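Local coordinates for alcohol dehydrogenase (Thermus sp., PDB 4CPD), which probably catalyses the NAD-dependent, zinc-requiring interconversion of alcohols with aldehydes or ketones, as a member of the medium-chain dehydrogenase family, at residues T91-R96 against L102-G107; A193-A198 against R229-D234. All coordinates share one frame; numbering follows the deposited sequence.

Contact 1: residues T91-R96 against L102-G107. With ZN (zinc ion), chain F.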
# COMPACT_ATOMS: atom_id res chain seq x y z
N THR A 91 0.31 -20.86 -14.81
CA THR A 91 1.62 -20.87 -15.49
C THR A 91 2.06 -19.52 -16.06
O THR A 91 3.24 -19.33 -16.32
CB THR A 91 1.71 -21.98 -16.60
OG1 THR A 91 0.63 -21.82 -17.55
CG2 THR A 91 1.66 -23.38 -15.98
N CYS A 92 1.16 -18.56 -16.22
CA CYS A 92 1.59 -17.23 -16.65
C CYS A 92 2.45 -16.54 -15.58
O CYS A 92 2.45 -16.93 -14.41
CB CYS A 92 0.40 -16.38 -17.00
SG CYS A 92 -0.52 -15.74 -15.62
N PRO A 93 3.18 -15.48 -15.98
CA PRO A 93 4.06 -14.81 -15.02
C PRO A 93 3.37 -14.32 -13.74
O PRO A 93 3.97 -14.42 -12.65
CB PRO A 93 4.61 -13.64 -15.82
CG PRO A 93 4.45 -14.02 -17.25
CD PRO A 93 3.19 -14.80 -17.29
N TYR A 94 2.15 -13.80 -13.87
CA TYR A 94 1.37 -13.42 -12.69
C TYR A 94 1.00 -14.60 -11.75
O TYR A 94 1.10 -14.48 -10.54
CB TYR A 94 0.13 -12.58 -13.08
CG TYR A 94 0.57 -11.24 -13.60
CD1 TYR A 94 0.99 -10.24 -12.72
CD2 TYR A 94 0.67 -10.99 -14.99
CE1 TYR A 94 1.44 -9.02 -13.20
CE2 TYR A 94 1.11 -9.76 -15.47
CZ TYR A 94 1.50 -8.78 -14.58
OH TYR A 94 1.95 -7.55 -15.06
N CYS A 95 0.60 -15.73 -12.32
CA CYS A 95 0.30 -16.91 -11.52
C CYS A 95 1.55 -17.37 -10.84
O CYS A 95 1.48 -17.76 -9.69
CB CYS A 95 -0.28 -18.06 -12.37
SG CYS A 95 -2.00 -17.82 -12.85
N ARG A 96 2.70 -17.30 -11.50
CA ARG A 96 3.96 -17.74 -10.87
C ARG A 96 4.39 -16.86 -9.68
O ARG A 96 5.07 -17.33 -8.78
CB ARG A 96 5.09 -17.86 -11.88
CG ARG A 96 4.66 -18.59 -13.14
CD ARG A 96 5.67 -19.62 -13.60
NE ARG A 96 5.25 -20.96 -13.20
CZ ARG A 96 5.08 -22.01 -14.02
NH1 ARG A 96 5.33 -21.94 -15.33
NH2 ARG A 96 4.69 -23.16 -13.50
N LEU A 102 -4.39 -11.58 -11.17
CA LEU A 102 -3.88 -10.89 -12.35
C LEU A 102 -3.52 -11.83 -13.47
O LEU A 102 -2.79 -11.43 -14.39
CB LEU A 102 -2.65 -10.07 -11.96
CG LEU A 102 -2.97 -9.02 -10.89
CD1 LEU A 102 -1.68 -8.34 -10.44
CD2 LEU A 102 -3.99 -8.01 -11.40
N CYS A 103 -4.01 -13.08 -13.38
CA CYS A 103 -3.71 -14.12 -14.38
C CYS A 103 -4.01 -13.59 -15.77
O CYS A 103 -5.03 -12.94 -15.98
CB CYS A 103 -4.56 -15.36 -14.16
SG CYS A 103 -4.28 -16.58 -15.44
N GLU A 104 -3.10 -13.85 -16.69
CA GLU A 104 -3.23 -13.36 -18.08
C GLU A 104 -4.36 -14.05 -18.85
O GLU A 104 -4.95 -13.46 -19.73
CB GLU A 104 -1.90 -13.47 -18.84
CG GLU A 104 -1.11 -12.16 -18.81
CD GLU A 104 0.38 -12.37 -18.95
OE1 GLU A 104 0.75 -13.53 -19.24
OE2 GLU A 104 1.17 -11.40 -18.77
N ARG A 105 -4.67 -15.28 -18.48
CA ARG A 105 -5.88 -15.97 -18.97
C ARG A 105 -7.03 -15.91 -17.94
O ARG A 105 -7.91 -16.78 -17.89
CB ARG A 105 -5.53 -17.42 -19.29
CG ARG A 105 -4.74 -17.57 -20.58
CD ARG A 105 -4.25 -19.00 -20.77
NE ARG A 105 -2.98 -19.07 -20.08
CZ ARG A 105 -1.78 -18.98 -20.64
NH1 ARG A 105 -1.65 -18.88 -21.96
NH2 ARG A 105 -0.71 -19.02 -19.84
N GLY A 106 -7.01 -14.86 -17.13
CA GLY A 106 -7.93 -14.76 -16.02
C GLY A 106 -9.32 -14.46 -16.48
O GLY A 106 -9.51 -13.97 -17.57
N GLY A 107 -10.30 -14.78 -15.63
CA GLY A 107 -11.71 -14.43 -15.85
C GLY A 107 -12.54 -14.64 -14.61
O GLY A 107 -12.06 -15.17 -13.64
ZN ZN F . -2.26 -17.31 -15.09
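C103 faces Y94 with 5.4 Å between their CA atoms, and C92 faces E104 slightly farther apart, so the short helix 93-96 lies close against the irregular chain 102-107. C92 is the N-cap of that helix, while a type I beta turn from C103 to G106 redirects the other segment directly after C103, its zinc ligand.

Between them sits a zinc ion, bound by SG of C92, C95 and C103. The bond from C103 SG to the zinc measures 2.2 Å, and C89 supplies the fourth sulfur of this Cys4 site. The C92 thiolate is gripped further by two backbone amides: E104 N donates to C92 SG across the contact at 3.4 Å with an almost straight N-H...S angle of 173°, and C95 N donates to the same sulfur, so that C92 SG caps the start of the helix. A chi1 of 76° sets this SG between its own backbone N and carbonyl carbon, within reach of both donors and the metal.

Y94 extends the contact beyond the cluster. Its ring atom CD1 packs on L102 CB at 3.7 Å, while E104 OE2 comes to the ring edge, in plane, 3.7 Å from Y94 CE2, with the carboxylate plane turned 83° from the ring. The other oxygen, E104 OE1, reaches P93 CD at 3.4 Å. An alanine in place of Y94 would probably deprive L102 CB of its aromatic neighbour and open a gap beside the E104 carboxylate. P259 of the second subunit also packs on this tyrosine.

With four cysteines, the cluster matches the structural zinc lobe of zinc-containing alcohol dehydrogenases. Amide donation to C92 SG would be expected to offset part of the negative charge that four thiolates bring to one zinc ion.

Contact 2: residues A193-A198 against R229-D234; sequences ASKILA and RSETND
K195 NZ is held by two oxygens of one residue: E231 OE1 at 2.8 Å, in a salt bridge, and the backbone oxygen E231 O at 2.9 Å from the same NZ. The carboxylate oxygen is met nearly along its C-O axis. The carbonyl is approached in its plane, on a lone pair, with a C=O...N angle of 132°. The lysine thus takes both the charge of the glutamate and a main-chain acceptor near the C-terminal end of helix 224-231.

Both side chains are bent where they meet. K195 starts out extended, with CG anti to the backbone N, and turns only at chi3, -75°, bringing CE and NZ across the glutamate at about a right angle. A bend at chi2 of E231 (-71°) turns OE1 toward the ammonium group; its other oxygen, OE2, forms a salt bridge with R227. The carboxylate thus has a positive partner on each oxygen, which would be expected to favour its ionised form.

Beside this polar pair is an apolar one. L197 reaches the glutamate stem with one branch, CD2 lying 3.9 Å from E231 CB, and offers the other to T232, whose CG2 is 4.1 Å from L197 CD1. The T232 hydroxyl is engaged elsewhere, by V228 O.

In the Rossmann-type domain, strand 195-200 runs between strands 171-175 and 215-218 of the parallel sheet. I215 touches K195, L197 and E231, while I196 turns to helix 179-190; L197, with K195 beside it, thus joins this strand to the C-terminal part of helix 224-231.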
# COMPACT_ATOMS: atom_id res chain seq x y z
N ALA A 193 -8.47 -8.63 16.92
CA ALA A 193 -8.58 -7.19 16.95
C ALA A 193 -9.02 -6.80 18.34
O ALA A 193 -9.75 -7.51 18.97
CB ALA A 193 -9.59 -6.72 15.93
N SER A 194 -8.53 -5.68 18.82
CA SER A 194 -8.86 -5.15 20.12
C SER A 194 -10.17 -4.36 20.08
O SER A 194 -10.83 -4.18 21.10
CB SER A 194 -7.74 -4.23 20.63
OG SER A 194 -7.62 -3.08 19.83
N LYS A 195 -10.54 -3.90 18.91
CA LYS A 195 -11.76 -3.16 18.77
C LYS A 195 -12.07 -3.00 17.26
O LYS A 195 -11.19 -2.74 16.45
CB LYS A 195 -11.62 -1.80 19.42
CG LYS A 195 -12.86 -0.93 19.26
CD LYS A 195 -12.72 0.44 19.89
CE LYS A 195 -12.83 0.37 21.40
NZ LYS A 195 -13.05 1.74 21.97
N ILE A 196 -13.35 -3.14 16.91
CA ILE A 196 -13.80 -3.14 15.54
C ILE A 196 -14.94 -2.19 15.44
O ILE A 196 -15.85 -2.24 16.25
CB ILE A 196 -14.32 -4.53 15.11
CG1 ILE A 196 -13.26 -5.61 15.35
CG2 ILE A 196 -14.75 -4.50 13.64
CD1 ILE A 196 -13.79 -7.01 15.14
N LEU A 197 -14.93 -1.35 14.41
CA LEU A 197 -15.98 -0.35 14.19
C LEU A 197 -16.64 -0.55 12.84
O LEU A 197 -15.96 -0.69 11.83
CB LEU A 197 -15.38 1.05 14.24
CG LEU A 197 -14.58 1.27 15.51
CD1 LEU A 197 -13.25 1.92 15.24
CD2 LEU A 197 -15.40 2.08 16.49
N ALA A 198 -17.96 -0.54 12.81
CA ALA A 198 -18.69 -0.79 11.58
C ALA A 198 -19.44 0.46 11.23
O ALA A 198 -20.19 0.97 12.03
CB ALA A 198 -19.63 -1.97 11.72
N ARG A 229 -12.57 8.31 15.81
CA ARG A 229 -11.36 8.82 16.43
C ARG A 229 -11.44 8.75 17.95
O ARG A 229 -10.49 8.29 18.60
CB ARG A 229 -11.05 10.23 15.94
CG ARG A 229 -10.38 10.22 14.57
CD ARG A 229 -9.84 11.57 14.17
NE ARG A 229 -9.45 11.59 12.76
CZ ARG A 229 -9.39 12.68 11.98
NH1 ARG A 229 -9.71 13.88 12.46
NH2 ARG A 229 -9.03 12.56 10.71
N SER A 230 -12.58 9.17 18.51
CA SER A 230 -12.79 9.11 19.97
C SER A 230 -12.71 7.67 20.50
O SER A 230 -12.21 7.42 21.61
CB SER A 230 -14.10 9.79 20.38
OG SER A 230 -15.12 9.60 19.41
N GLU A 231 -13.18 6.71 19.70
CA GLU A 231 -13.08 5.32 20.09
C GLU A 231 -11.66 4.74 20.05
O GLU A 231 -11.40 3.66 20.60
CB GLU A 231 -14.00 4.49 19.20
CG GLU A 231 -15.48 4.72 19.44
CD GLU A 231 -15.98 4.14 20.78
OE1 GLU A 231 -15.32 3.27 21.38
OE2 GLU A 231 -17.06 4.55 21.23
N THR A 232 -10.73 5.46 19.41
CA THR A 232 -9.39 4.93 19.15
C THR A 232 -8.30 5.88 19.65
O THR A 232 -7.35 6.18 18.91
CB THR A 232 -9.21 4.69 17.65
OG1 THR A 232 -9.62 5.87 16.93
CG2 THR A 232 -10.08 3.53 17.19
N ASN A 233 -8.44 6.35 20.89
CA ASN A 233 -7.54 7.36 21.48
C ASN A 233 -7.37 8.68 20.70
O ASN A 233 -6.31 9.30 20.80
CB ASN A 233 -6.16 6.76 21.70
CG ASN A 233 -6.12 5.87 22.89
OD1 ASN A 233 -5.92 6.33 24.01
ND2 ASN A 233 -6.29 4.57 22.67
N ASP A 234 -8.37 9.08 19.91
CA ASP A 234 -8.24 10.26 19.01
C ASP A 234 -7.14 10.17 17.93
O ASP A 234 -6.78 11.17 17.33
CB ASP A 234 -8.08 11.53 19.85
CG ASP A 234 -9.13 11.63 20.91
OD1 ASP A 234 -10.32 11.77 20.53
OD2 ASP A 234 -8.77 11.50 22.10

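In the fold
Read from the N terminus, the chain makes contact 1 first, where only five residues separate its segments: a tight local loop between strands 86-87 and 107-108, in the GroES-like part of the chain, that also touches the second subunit. Contact 2 follows in series, neither crossing nor enclosing the first. It closes a longer excursion of 30 residues, through helix 203-212 and strand 215-218, bringing the end of helix 224-231 back beside strand 195-200. The two do not touch, their nearest atoms being about 27 Å apart. Together they contrast a metal-pinned loop with a helix tied to the parallel sheet of the nucleotide-binding domain.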